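Local coordinates for protein 2-hydroxyethylphosphonate dioxygenase (Streptomyces viridochromogenes, PDB 4YAR) that catalyses the iron(II)- and oxygen-dependent conversion of 2-hydroxyethylphosphonate to hydroxymethylphosphonate and formate in the biosynthesis of the antibiotic phosphinothricin tripeptide, at residues D172-P177 with H182-A187; V195-Q200 with E355-V360; D294-G299 with A328-D333; S313-G318 with A322-S327. The protein carries 1 engineered substitution. All coordinates share one frame; numbering follows the deposited sequence. Where two conformers were deposited one is given.

Interaction 1 of 4, residues D172-P177 with H182-A187; sequences DSYVHP and HSYSLA. Engineered in segment 172-177: His176 (natural residue Glu). With CD (cadmium ion), chain B.
His182 and the engineered His176 (glutamate in the natural sequence) meet ring against ring at the metal centre. As modelled in one of two deposited conformers, the edge of His176 is turned toward one face of His182, but the closeness is doubtful, since the 2.4 Å from His176 NE2 to His182 ND1 is too short to trust. His182 NE2 binds the cadmium ion at 2.4 Å, whereas His176 NE2 in this conformer stays 5.5 Å from the cadmium ion. Four waters and His129 complete the ligand set. Since His129 and His182 are the iron ligands of the enzyme, cadmium occupies the iron site here, in a cupin-type beta barrel to which strands 173-176 and 183-186 contribute. With CG of His182 lodged between its backbone N and carbonyl carbon (chi1 43°), NE2 meets the cadmium ion while ND1 is hydrogen-bonded to Cys180 O. Position 176 and His182 also belong to the substrate site, as does Asn126, whose OD1 is hydrogen-bonded to His182 N. Next to the histidines, Tyr174 and Tyr184 approach from opposite directions and share a hydrogen bond of 2.8 Å between OH and OH, each hydroxyl lying at the other ring's edge. Trp147 hydrogen-bonds through NE1 to Tyr174 OH, and its ring meets that of Tyr174 edge-to-face.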
loop_
_atom_site.group_PDB
_atom_site.type_symbol
_atom_site.label_atom_id
_atom_site.label_comp_id
_atom_site.label_asym_id
_atom_site.label_seq_id
_atom_site.Cartn_x
_atom_site.Cartn_y
_atom_site.Cartn_z
ATOM N N ASP A 172 1.904 -18.611 11.417
ATOM C CA ASP A 172 3.050 -18.007 10.764
ATOM C C ASP A 172 2.563 -16.983 9.730
ATOM O O ASP A 172 1.435 -17.121 9.134
ATOM C CB ASP A 172 3.884 -19.084 10.028
ATOM C CG ASP A 172 4.681 -20.056 10.935
ATOM O OD1 ASP A 172 4.850 -19.884 12.154
ATOM O OD2 ASP A 172 5.123 -21.111 10.390
ATOM N N SER A 173 3.433 -16.019 9.416
ATOM C CA SER A 173 3.172 -15.071 8.353
ATOM C C SER A 173 4.416 -14.797 7.575
ATOM O O SER A 173 5.504 -15.002 8.088
ATOM C CB SER A 173 2.576 -13.747 8.900
ATOM O OG SER A 173 3.439 -13.187 9.874
ATOM N N TYR A 174 4.262 -14.347 6.356
ATOM C CA TYR A 174 5.375 -13.895 5.569
ATOM C C TYR A 174 4.949 -12.881 4.497
ATOM O O TYR A 174 3.755 -12.787 4.104
ATOM C CB TYR A 174 6.111 -15.076 4.910
ATOM C CG TYR A 174 5.416 -15.630 3.676
ATOM C CD1 TYR A 174 4.213 -16.328 3.739
ATOM C CD2 TYR A 174 6.006 -15.456 2.411
ATOM C CE1 TYR A 174 3.600 -16.804 2.597
ATOM C CE2 TYR A 174 5.415 -15.945 1.279
ATOM C CZ TYR A 174 4.227 -16.631 1.356
ATOM O OH TYR A 174 3.659 -17.058 0.166
ATOM N N VAL A 175 5.959 -12.223 3.933
ATOM C CA VAL A 175 5.747 -11.294 2.856
ATOM C C VAL A 175 6.228 -11.942 1.595
ATOM O O VAL A 175 7.402 -12.322 1.476
ATOM C CB VAL A 175 6.498 -10.004 3.004
ATOM C CG1 VAL A 175 6.240 -9.164 1.740
ATOM C CG2 VAL A 175 6.016 -9.299 4.247
ATOM N N HIS A 176 5.297 -11.929 0.649
ATOM C CA HIS A 176 5.452 -12.509 -0.646
ATOM C C HIS A 176 6.060 -11.406 -1.504
ATOM O O HIS A 176 5.627 -10.222 -1.498
ATOM C CB HIS A 176 4.088 -13.030 -1.149
ATOM C CG HIS A 176 4.154 -13.747 -2.451
ATOM N ND1 HIS A 176 5.029 -14.787 -2.691
ATOM C CD2 HIS A 176 3.461 -13.561 -3.599
ATOM C CE1 HIS A 176 4.869 -15.206 -3.934
ATOM N NE2 HIS A 176 3.899 -14.499 -4.491
ATOM N N PRO A 177 7.134 -11.759 -2.203
ATOM C CA PRO A 177 7.658 -10.714 -3.036
ATOM C C PRO A 177 6.813 -10.500 -4.305
ATOM O O PRO A 177 6.102 -11.392 -4.726
ATOM C CB PRO A 177 9.050 -11.227 -3.397
ATOM C CG PRO A 177 9.011 -12.713 -3.264
ATOM C CD PRO A 177 7.911 -13.027 -2.297
ATOM N N HIS A 182 2.953 -18.382 -6.682
ATOM C CA HIS A 182 2.777 -19.005 -5.375
ATOM C C HIS A 182 1.550 -19.882 -5.369
ATOM O O HIS A 182 0.623 -19.714 -6.217
ATOM C CB HIS A 182 2.713 -17.951 -4.248
ATOM C CG HIS A 182 1.875 -16.771 -4.576
ATOM N ND1 HIS A 182 2.251 -15.848 -5.531
ATOM C CD2 HIS A 182 0.684 -16.351 -4.093
ATOM C CE1 HIS A 182 1.331 -14.900 -5.601
ATOM N NE2 HIS A 182 0.369 -15.202 -4.747
ATOM N N SER A 183 1.541 -20.856 -4.474
ATOM C CA SER A 183 0.320 -21.625 -4.214
ATOM C C SER A 183 0.444 -22.323 -2.916
ATOM O O SER A 183 1.521 -22.326 -2.295
ATOM C CB SER A 183 0.053 -22.676 -5.320
ATOM O OG SER A 183 1.197 -23.524 -5.457
ATOM N N TYR A 184 -0.644 -22.964 -2.477
ATOM C CA TYR A 184 -0.670 -23.588 -1.156
ATOM C C TYR A 184 -1.430 -24.909 -1.187
ATOM O O TYR A 184 -2.389 -24.997 -1.936
ATOM C CB TYR A 184 -1.411 -22.639 -0.172
ATOM C CG TYR A 184 -0.788 -21.261 -0.131
ATOM C CD1 TYR A 184 0.328 -20.991 0.655
ATOM C CD2 TYR A 184 -1.298 -20.238 -0.868
ATOM C CE1 TYR A 184 0.918 -19.718 0.667
ATOM C CE2 TYR A 184 -0.731 -18.962 -0.866
ATOM C CZ TYR A 184 0.372 -18.711 -0.102
ATOM O OH TYR A 184 0.905 -17.452 -0.113
ATOM N N SER A 185 -1.025 -25.880 -0.345
ATOM C CA SER A 185 -1.804 -27.045 -0.087
ATOM C C SER A 185 -1.863 -27.302 1.378
ATOM O O SER A 185 -1.055 -26.719 2.117
ATOM C CB SER A 185 -1.195 -28.271 -0.760
ATOM O OG SER A 185 0.150 -28.460 -0.382
ATOM N N LEU A 186 -2.708 -28.235 1.802
ATOM C CA LEU A 186 -2.729 -28.633 3.184
ATOM C C LEU A 186 -1.487 -29.462 3.517
ATOM O O LEU A 186 -1.030 -30.249 2.712
ATOM C CB LEU A 186 -3.992 -29.441 3.484
ATOM C CG LEU A 186 -5.275 -28.705 3.257
ATOM C CD1 LEU A 186 -6.454 -29.661 3.468
ATOM C CD2 LEU A 186 -5.401 -27.527 4.254
ATOM N N ALA A 187 -0.876 -29.222 4.661
ATOM C CA ALA A 187 0.239 -30.004 5.058
ATOM C C ALA A 187 -0.220 -31.403 5.540
ATOM O O ALA A 187 0.542 -32.359 5.480
ATOM C CB ALA A 187 1.075 -29.269 6.089
HETATM CD CD CD B . -1.534 -13.782 -4.398
HETATM O O HOH W 1 -3.195 -12.573 -3.628
HETATM O O HOH W 2 -2.389 -15.311 -2.636
HETATM O O HOH W 3 -0.860 -12.325 -2.678
HETATM O O HOH W 4 -2.859 -14.593 -6.192
#

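Interaction 2 of 4, residues V195-Q200 with E355-V360; sequences VSYTAQ and ENHYVV
Tyr197 and His357 account for the direct contact between these two strands, their side chains crossing at about a right angle in the interior. The CG of Tyr197 stands anti to the backbone N (chi1 -175°), which carries the ring from CB straight out toward strand 355-362. Along the near flank of that ring, CD1 is 4.5 Å from His357 CB. One atom further, CE1 comes within 3.7 Å of His357 CB and 3.6 Å of His357 CG. At the far end, CZ and the hydroxyl approach His357 CD2, which sits at the edge of the phenol, in its plane. The hydroxyl is modelled too close to that carbon, so the tightness of this whole end of the contact is doubtful. The planes of the two rings are 65° apart and their centroids 5.2 Å, an oblique meeting. The polar partner of the Tyr197 hydroxyl is Ser407 OG, to which it hydrogen-bonds. Phe405 stacks on the ring of Tyr197, and Trp387 meets that of His357 edge-to-face. Strand 192-198 lies between strands 111-115 and 133-140 of one antiparallel sheet, while strand 355-362 lies between 385-388 and 400-407 of another, so the two aromatic side chains bridge the sheets of the two cupin-like halves.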
loop_
_atom_site.group_PDB
_atom_site.type_symbol
_atom_site.label_atom_id
_atom_site.label_comp_id
_atom_site.label_asym_id
_atom_site.label_seq_id
_atom_site.Cartn_x
_atom_site.Cartn_y
_atom_site.Cartn_z
ATOM N N VAL A 195 -5.319 -15.507 5.168
ATOM C CA VAL A 195 -5.572 -14.195 4.573
ATOM C C VAL A 195 -4.420 -13.808 3.723
ATOM O O VAL A 195 -3.253 -13.937 4.180
ATOM C CB VAL A 195 -5.721 -13.031 5.575
ATOM C CG1 VAL A 195 -5.860 -11.697 4.824
ATOM C CG2 VAL A 195 -6.770 -13.267 6.585
ATOM N N SER A 196 -4.711 -13.327 2.512
ATOM C CA SER A 196 -3.704 -12.764 1.643
ATOM C C SER A 196 -4.072 -11.301 1.482
ATOM O O SER A 196 -5.152 -10.979 0.960
ATOM C CB SER A 196 -3.617 -13.464 0.309
ATOM O OG SER A 196 -2.605 -12.874 -0.520
ATOM N N TYR A 197 -3.193 -10.437 1.961
ATOM C CA TYR A 197 -3.392 -9.003 1.998
ATOM C C TYR A 197 -2.345 -8.279 1.122
ATOM O O TYR A 197 -1.158 -8.244 1.482
ATOM C CB TYR A 197 -3.241 -8.470 3.420
ATOM C CG TYR A 197 -3.557 -6.981 3.523
ATOM C CD1 TYR A 197 -4.866 -6.540 3.513
ATOM C CD2 TYR A 197 -2.549 -6.040 3.618
ATOM C CE1 TYR A 197 -5.175 -5.199 3.567
ATOM C CE2 TYR A 197 -2.815 -4.683 3.700
ATOM C CZ TYR A 197 -4.147 -4.253 3.687
ATOM O OH TYR A 197 -4.391 -2.909 3.753
ATOM N N THR A 198 -2.817 -7.719 0.024
ATOM C CA THR A 198 -1.928 -7.027 -0.906
ATOM C C THR A 198 -1.893 -5.516 -0.605
ATOM O O THR A 198 -2.771 -4.942 0.002
ATOM C CB THR A 198 -2.392 -7.231 -2.323
ATOM O OG1 THR A 198 -3.641 -6.545 -2.452
ATOM C CG2 THR A 198 -2.544 -8.711 -2.710
ATOM N N ALA A 199 -0.787 -4.887 -0.891
ATOM C CA ALA A 199 -0.760 -3.424 -0.816
ATOM C C ALA A 199 -0.660 -2.972 -2.250
ATOM O O ALA A 199 -0.211 -3.731 -3.086
ATOM C CB ALA A 199 0.465 -2.981 -0.042
ATOM N N GLN A 200 -0.932 -1.688 -2.479
ATOM C CA GLN A 200 -0.600 -1.027 -3.769
ATOM C C GLN A 200 0.858 -1.152 -4.063
ATOM O O GLN A 200 1.693 -1.053 -3.188
ATOM C CB GLN A 200 -1.032 0.460 -3.758
ATOM C CG GLN A 200 -0.038 1.477 -3.134
ATOM C CD GLN A 200 0.316 1.271 -1.640
ATOM O OE1 GLN A 200 -0.443 0.667 -0.843
ATOM N NE2 GLN A 200 1.466 1.834 -1.243
ATOM N N GLU A 355 -4.698 3.772 5.249
ATOM C CA GLU A 355 -5.839 2.872 5.350
ATOM C C GLU A 355 -5.556 1.651 6.233
ATOM O O GLU A 355 -4.435 1.146 6.354
ATOM C CB GLU A 355 -6.262 2.390 3.967
ATOM C CG GLU A 355 -6.659 3.472 2.980
ATOM C CD GLU A 355 -7.092 2.931 1.622
ATOM O OE1 GLU A 355 -7.391 1.737 1.468
ATOM O OE2 GLU A 355 -7.191 3.765 0.723
ATOM N N ASN A 356 -6.611 1.180 6.866
ATOM C CA ASN A 356 -6.609 -0.093 7.581
ATOM C C ASN A 356 -7.696 -1.022 7.038
ATOM O O ASN A 356 -8.850 -0.558 6.706
ATOM C CB ASN A 356 -6.958 0.087 9.087
ATOM C CG ASN A 356 -5.923 0.881 9.890
ATOM O OD1 ASN A 356 -4.738 0.763 9.718
ATOM N ND2 ASN A 356 -6.428 1.691 10.850
ATOM N N HIS A 357 -7.410 -2.331 7.076
ATOM C CA HIS A 357 -8.401 -3.332 6.857
ATOM C C HIS A 357 -8.391 -4.281 8.016
ATOM O O HIS A 357 -7.246 -4.721 8.465
ATOM C CB HIS A 357 -8.119 -4.141 5.556
ATOM C CG HIS A 357 -8.131 -3.337 4.304
ATOM N ND1 HIS A 357 -9.208 -3.339 3.442
ATOM C CD2 HIS A 357 -7.205 -2.558 3.727
ATOM C CE1 HIS A 357 -8.913 -2.637 2.377
ATOM N NE2 HIS A 357 -7.735 -2.122 2.543
ATOM N N TYR A 358 -9.557 -4.485 8.642
ATOM C CA TYR A 358 -9.603 -5.312 9.816
ATOM C C TYR A 358 -10.459 -6.552 9.582
ATOM O O TYR A 358 -11.520 -6.449 8.946
ATOM C CB TYR A 358 -10.281 -4.581 11.014
ATOM C CG TYR A 358 -9.512 -3.451 11.658
ATOM C CD1 TYR A 358 -8.509 -3.689 12.573
ATOM C CD2 TYR A 358 -9.783 -2.149 11.324
ATOM C CE1 TYR A 358 -7.859 -2.670 13.190
ATOM C CE2 TYR A 358 -9.130 -1.104 11.917
ATOM C CZ TYR A 358 -8.150 -1.361 12.865
ATOM O OH TYR A 358 -7.465 -0.337 13.476
ATOM N N VAL A 359 -10.061 -7.673 10.155
ATOM C CA VAL A 359 -10.929 -8.884 10.227
ATOM C C VAL A 359 -10.963 -9.503 11.591
ATOM O O VAL A 359 -9.893 -9.727 12.267
ATOM C CB VAL A 359 -10.600 -9.926 9.137
ATOM C CG1 VAL A 359 -9.190 -10.450 9.292
ATOM C CG2 VAL A 359 -11.637 -11.081 9.147
ATOM N N VAL A 360 -12.178 -9.733 12.065
ATOM C CA VAL A 360 -12.405 -10.271 13.396
ATOM C C VAL A 360 -12.192 -11.792 13.348
ATOM O O VAL A 360 -12.729 -12.465 12.483
ATOM C CB VAL A 360 -13.852 -10.014 13.901
ATOM C CG1 VAL A 360 -14.032 -10.620 15.255
ATOM C CG2 VAL A 360 -14.187 -8.554 13.960
#

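Interaction 3 of 4, residues D294-G299 with A328-D333; sequences DDQHDG and AAHLPD. With NA (sodium ion), chain L.
An amide laid almost flat on an imidazole, with one modelled sodium ion bound to both, sets this contact apart: the Gln296 amide and the His330 ring are only 7° from parallel, and Gln296 CD hangs 3.0 Å above the ring plane, offset toward its rim. Gln296 OE1 binds the sodium ion at 2.2 Å and His330 ND1 binds it at 2.4 Å. The chain of Gln296, bent at chi2 (-70°), brings the amide over that ring face. The ion sits askew about ND1, closer to CE1 than to CG of His330, and one of its four waters is modelled implausibly near, so the details of the coordination are doubtful. At the ring's other nitrogen, His330 NE2 donates to Asp294 O at 3.1 Å. The carbonyl oxygen lies in the ring plane, although the donor stands well above the carbonyl plane. With its proton on NE2, the ring can offer ND1 to a cation. His330 itself is presented by a type I turn from Ala328 to Leu331, closed by Leu331 N to Ala328 O. Lys302 also touches Asp294 and His330. The cation site thus joins the loop after helix 270-283 to the loop before strand 335-343, with Gln296 and His330 as protein ligands.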
loop_
_atom_site.group_PDB
_atom_site.type_symbol
_atom_site.label_atom_id
_atom_site.label_comp_id
_atom_site.label_asym_id
_atom_site.label_seq_id
_atom_site.Cartn_x
_atom_site.Cartn_y
_atom_site.Cartn_z
ATOM N N ASP A 294 18.779 -1.760 2.346
ATOM C CA ASP A 294 19.335 -3.114 2.400
ATOM C C ASP A 294 19.395 -3.818 1.049
ATOM O O ASP A 294 18.568 -3.561 0.173
ATOM C CB ASP A 294 18.557 -3.907 3.413
ATOM C CG ASP A 294 18.659 -3.279 4.766
ATOM O OD1 ASP A 294 19.795 -2.874 5.081
ATOM O OD2 ASP A 294 17.632 -3.120 5.470
ATOM N N ASP A 295 20.440 -4.631 0.858
ATOM C CA ASP A 295 20.541 -5.479 -0.325
ATOM C C ASP A 295 19.273 -6.307 -0.293
ATOM O O ASP A 295 18.746 -6.596 0.775
ATOM C CB ASP A 295 21.834 -6.354 -0.341
ATOM C CG ASP A 295 21.918 -7.402 0.841
ATOM O OD1 ASP A 295 21.095 -7.362 1.789
ATOM O OD2 ASP A 295 22.821 -8.286 0.815
ATOM N N GLN A 296 18.754 -6.663 -1.447
ATOM C CA GLN A 296 17.488 -7.371 -1.478
ATOM C C GLN A 296 17.715 -8.903 -1.437
ATOM O O GLN A 296 18.796 -9.349 -1.786
ATOM C CB GLN A 296 16.774 -6.920 -2.724
ATOM C CG GLN A 296 15.827 -5.746 -2.481
ATOM C CD GLN A 296 14.606 -6.125 -1.659
ATOM O OE1 GLN A 296 14.714 -6.774 -0.611
ATOM N NE2 GLN A 296 13.435 -5.736 -2.131
ATOM N N HIS A 297 16.764 -9.713 -0.959
ATOM C CA HIS A 297 16.938 -11.186 -1.026
ATOM C C HIS A 297 15.645 -11.941 -1.344
ATOM O O HIS A 297 14.775 -12.047 -0.484
ATOM C CB HIS A 297 17.532 -11.700 0.297
ATOM C CG HIS A 297 18.336 -12.963 0.164
ATOM N ND1 HIS A 297 17.872 -14.192 0.587
ATOM C CD2 HIS A 297 19.583 -13.183 -0.324
ATOM C CE1 HIS A 297 18.791 -15.113 0.356
ATOM N NE2 HIS A 297 19.839 -14.527 -0.197
ATOM N N ASP A 298 15.542 -12.507 -2.556
ATOM C CA ASP A 298 14.237 -12.981 -3.103
ATOM C C ASP A 298 13.670 -14.279 -2.495
ATOM O O ASP A 298 12.555 -14.692 -2.853
ATOM C CB ASP A 298 14.236 -13.035 -4.660
ATOM C CG ASP A 298 14.793 -14.346 -5.239
ATOM O OD1 ASP A 298 15.592 -15.026 -4.569
ATOM O OD2 ASP A 298 14.437 -14.681 -6.390
ATOM N N GLY A 299 14.414 -14.902 -1.580
ATOM C CA GLY A 299 13.840 -15.923 -0.708
ATOM C C GLY A 299 12.670 -15.380 0.096
ATOM O O GLY A 299 12.355 -14.183 0.054
ATOM N N ALA A 328 8.616 -5.956 5.996
ATOM C CA ALA A 328 9.751 -5.844 5.133
ATOM C C ALA A 328 10.110 -4.385 5.032
ATOM O O ALA A 328 9.272 -3.601 4.671
ATOM C CB ALA A 328 9.415 -6.401 3.770
ATOM N N ALA A 329 11.335 -3.999 5.403
ATOM C CA ALA A 329 11.755 -2.576 5.267
ATOM C C ALA A 329 11.767 -2.032 3.848
ATOM O O ALA A 329 11.633 -0.825 3.671
ATOM C CB ALA A 329 13.121 -2.360 5.922
ATOM N N HIS A 330 11.787 -2.907 2.841
ATOM C CA HIS A 330 11.604 -2.469 1.444
ATOM C C HIS A 330 10.193 -2.225 1.086
ATOM O O HIS A 330 9.971 -1.773 -0.040
ATOM C CB HIS A 330 12.123 -3.536 0.467
ATOM C CG HIS A 330 13.518 -3.958 0.743
ATOM N ND1 HIS A 330 13.801 -4.860 1.763
ATOM C CD2 HIS A 330 14.703 -3.675 0.146
ATOM C CE1 HIS A 330 15.090 -5.034 1.852
ATOM N NE2 HIS A 330 15.669 -4.377 0.842
ATOM N N LEU A 331 9.242 -2.512 2.010
ATOM C CA LEU A 331 7.837 -2.343 1.714
ATOM C C LEU A 331 7.250 -1.624 2.933
ATOM O O LEU A 331 6.394 -2.188 3.656
ATOM C CB LEU A 331 7.123 -3.695 1.471
ATOM C CG LEU A 331 7.549 -4.396 0.173
ATOM C CD1 LEU A 331 7.139 -5.862 0.146
ATOM C CD2 LEU A 331 7.054 -3.628 -1.042
ATOM N N PRO A 332 7.642 -0.347 3.137
ATOM C CA PRO A 332 7.170 0.393 4.314
ATOM C C PRO A 332 5.691 0.653 4.427
ATOM O O PRO A 332 5.216 0.983 5.531
ATOM C CB PRO A 332 7.884 1.733 4.203
ATOM C CG PRO A 332 8.987 1.513 3.230
ATOM C CD PRO A 332 8.535 0.456 2.311
ATOM N N ASP A 333 4.958 0.606 3.339
ATOM C CA ASP A 333 3.521 0.911 3.379
ATOM C C ASP A 333 2.609 -0.332 3.624
ATOM O O ASP A 333 1.396 -0.167 3.650
ATOM C CB ASP A 333 3.087 1.523 2.090
ATOM C CG ASP A 333 3.799 2.879 1.775
ATOM O OD1 ASP A 333 4.306 3.539 2.667
ATOM O OD2 ASP A 333 3.837 3.249 0.589
HETATM NA NA NA L . 13.619 -7.197 1.303
HETATM O O HOH W 5 11.208 -6.837 0.316
HETATM O O HOH W 6 15.320 -8.010 1.970
HETATM O O HOH W 7 12.338 -6.553 1.192
HETATM O O HOH W 8 12.939 -5.967 3.493
#

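Interaction 4 of 4, residues S313-G318 with A322-S327; sequences SRRTFG and AASMAS
The guanidinium of Arg315 is held at two points: NH1 donates to Ser324 OG at 2.8 Å and to Ser313 O at 3.1 Å. The second bond is nearly straight and lies in the guanidinium plane, while the serine hydroxyl is tilted 21° from it; NH2 adds a weak bond to the same hydroxyl. Ser313 OG accepts from Ser324 N at 3.0 Å in an almost linear bond (173°) and is also hydrogen-bonded to Ser310 O, so that it links the Ser324 end of strand 320-324 to helix 307-312. These bonds lie at the open end of the beta hairpin of strands 315-317 and 320-324, in which Arg315 and Ala322 form an antiparallel hydrogen-bonded pair, with Ala322 N to Arg315 O at 2.8 Å and Arg315 N to Ala322 O at 3.0 Å. A CA-H...O contact from Arg314 reaches the same Ala322 oxygen. The arginine chain bends at chi2 (-97°) and doubles back along the partner strand, bringing Ala322 CB over one face of the guanidinium, 3.9 Å from NE of Arg315. Further along, Phe317 CB packs against Ala322 CB at 4.1 Å. Strand 315-317 is the outermost on this side of the seven-stranded sheet, and the Ala323 side chain touches Phe338 of the next strand, 335-343.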
loop_
_atom_site.group_PDB
_atom_site.type_symbol
_atom_site.label_atom_id
_atom_site.label_comp_id
_atom_site.label_asym_id
_atom_site.label_seq_id
_atom_site.Cartn_x
_atom_site.Cartn_y
_atom_site.Cartn_z
ATOM N N SER A 313 7.160 -10.874 20.223
ATOM C CA SER A 313 6.873 -9.468 19.933
ATOM C C SER A 313 5.772 -8.882 20.798
ATOM O O SER A 313 5.502 -7.691 20.761
ATOM C CB SER A 313 6.564 -9.322 18.467
ATOM O OG SER A 313 5.222 -9.629 18.219
ATOM N N ARG A 314 5.079 -9.676 21.600
ATOM C CA ARG A 314 3.898 -9.149 22.245
ATOM C C ARG A 314 4.133 -7.904 23.049
ATOM O O ARG A 314 5.141 -7.793 23.719
ATOM C CB ARG A 314 3.287 -10.169 23.199
ATOM C CG ARG A 314 2.286 -11.074 22.518
ATOM C CD ARG A 314 1.792 -12.051 23.599
ATOM N NE ARG A 314 2.760 -13.114 23.808
ATOM C CZ ARG A 314 2.769 -13.925 24.872
ATOM N NH1 ARG A 314 1.884 -13.764 25.857
ATOM N NH2 ARG A 314 3.674 -14.899 24.948
ATOM N N ARG A 315 3.200 -6.983 22.982
ATOM C CA ARG A 315 3.273 -5.734 23.757
ATOM C C ARG A 315 1.934 -5.136 24.022
ATOM O O ARG A 315 0.975 -5.336 23.272
ATOM C CB ARG A 315 4.195 -4.665 23.128
ATOM C CG ARG A 315 3.646 -3.997 21.834
ATOM C CD ARG A 315 4.252 -4.717 20.656
ATOM N NE ARG A 315 3.721 -4.317 19.338
ATOM C CZ ARG A 315 3.886 -5.056 18.234
ATOM N NH1 ARG A 315 4.499 -6.246 18.260
ATOM N NH2 ARG A 315 3.343 -4.647 17.118
ATOM N N THR A 316 1.853 -4.334 25.089
ATOM C CA THR A 316 0.692 -3.476 25.274
ATOM C C THR A 316 0.751 -2.271 24.339
ATOM O O THR A 316 1.789 -1.700 24.188
ATOM C CB THR A 316 0.594 -3.010 26.735
ATOM O OG1 THR A 316 0.554 -4.168 27.548
ATOM C CG2 THR A 316 -0.687 -2.201 27.007
ATOM N N PHE A 317 -0.352 -2.008 23.649
ATOM C CA PHE A 317 -0.549 -0.876 22.759
ATOM C C PHE A 317 -1.842 -0.189 23.155
ATOM O O PHE A 317 -2.951 -0.569 22.753
ATOM C CB PHE A 317 -0.552 -1.332 21.285
ATOM C CG PHE A 317 -0.692 -0.189 20.323
ATOM C CD1 PHE A 317 0.266 0.807 20.285
ATOM C CD2 PHE A 317 -1.772 -0.107 19.487
ATOM C CE1 PHE A 317 0.141 1.896 19.454
ATOM C CE2 PHE A 317 -1.893 0.980 18.624
ATOM C CZ PHE A 317 -0.979 1.966 18.636
ATOM N N GLY A 318 -1.730 0.872 23.974
ATOM C CA GLY A 318 -2.910 1.499 24.586
ATOM C C GLY A 318 -3.730 0.479 25.376
ATOM O O GLY A 318 -3.221 -0.205 26.217
ATOM N N ALA A 322 -0.842 -6.298 21.369
ATOM C CA ALA A 322 -0.481 -6.359 19.915
ATOM C C ALA A 322 0.623 -7.339 19.701
ATOM O O ALA A 322 1.498 -7.482 20.519
ATOM C CB ALA A 322 -0.120 -4.969 19.399
ATOM N N ALA A 323 0.617 -8.052 18.557
ATOM C CA ALA A 323 1.761 -8.822 18.175
ATOM C C ALA A 323 1.978 -8.607 16.652
ATOM O O ALA A 323 1.014 -8.377 15.907
ATOM C CB ALA A 323 1.471 -10.292 18.418
ATOM N N SER A 324 3.230 -8.688 16.243
ATOM C CA SER A 324 3.602 -8.423 14.863
ATOM C C SER A 324 3.435 -9.546 13.914
ATOM O O SER A 324 3.779 -10.671 14.206
ATOM C CB SER A 324 5.081 -8.001 14.797
ATOM O OG SER A 324 5.357 -6.906 15.686
ATOM N N MET A 325 2.910 -9.222 12.735
ATOM C CA MET A 325 3.002 -10.118 11.594
ATOM C C MET A 325 4.263 -9.760 10.854
ATOM O O MET A 325 5.001 -8.833 11.270
ATOM C CB MET A 325 1.823 -10.003 10.626
ATOM C CG MET A 325 0.523 -10.228 11.251
ATOM S SD MET A 325 -0.703 -10.244 9.913
ATOM C CE MET A 325 -2.173 -10.341 11.015
ATOM N N ALA A 326 4.608 -10.575 9.862
ATOM C CA ALA A 326 5.746 -10.284 9.019
ATOM C C ALA A 326 5.770 -8.857 8.438
ATOM O O ALA A 326 4.726 -8.281 8.076
ATOM C CB ALA A 326 5.830 -11.315 7.954
ATOM N N SER A 327 6.989 -8.319 8.267
ATOM C CA SER A 327 7.197 -6.991 7.655
ATOM C C SER A 327 8.468 -7.004 6.798
ATOM O O SER A 327 9.305 -7.908 6.908
ATOM C CB SER A 327 7.307 -5.874 8.694
ATOM O OG SER A 327 8.386 -6.070 9.588
#

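Overall arrangement
Interaction 1 holds the metal centre, and the others lie 16 to 21 Å from it between centres. Interaction 4 touches it by a polar contact: Ser173 OG lies 2.9 Å from Ala326 N, a probable hydrogen bond, and Ala326 CB packs on Tyr174 CA. Interaction 3 meets it through Val175 CG1 and Leu331 CD1, 3.8 Å apart, although the Gln296 side chain is still about 12 Å from that of His176. Interaction 2 reaches the sheets of interactions 1 and 4, touching neither contact, but meets interaction 3 where Gln200 NE2 is 3.3 Å from Asp333 OD2. In sequence, interaction 4 is nested within the loop closed by interaction 3, itself inside that of interaction 2.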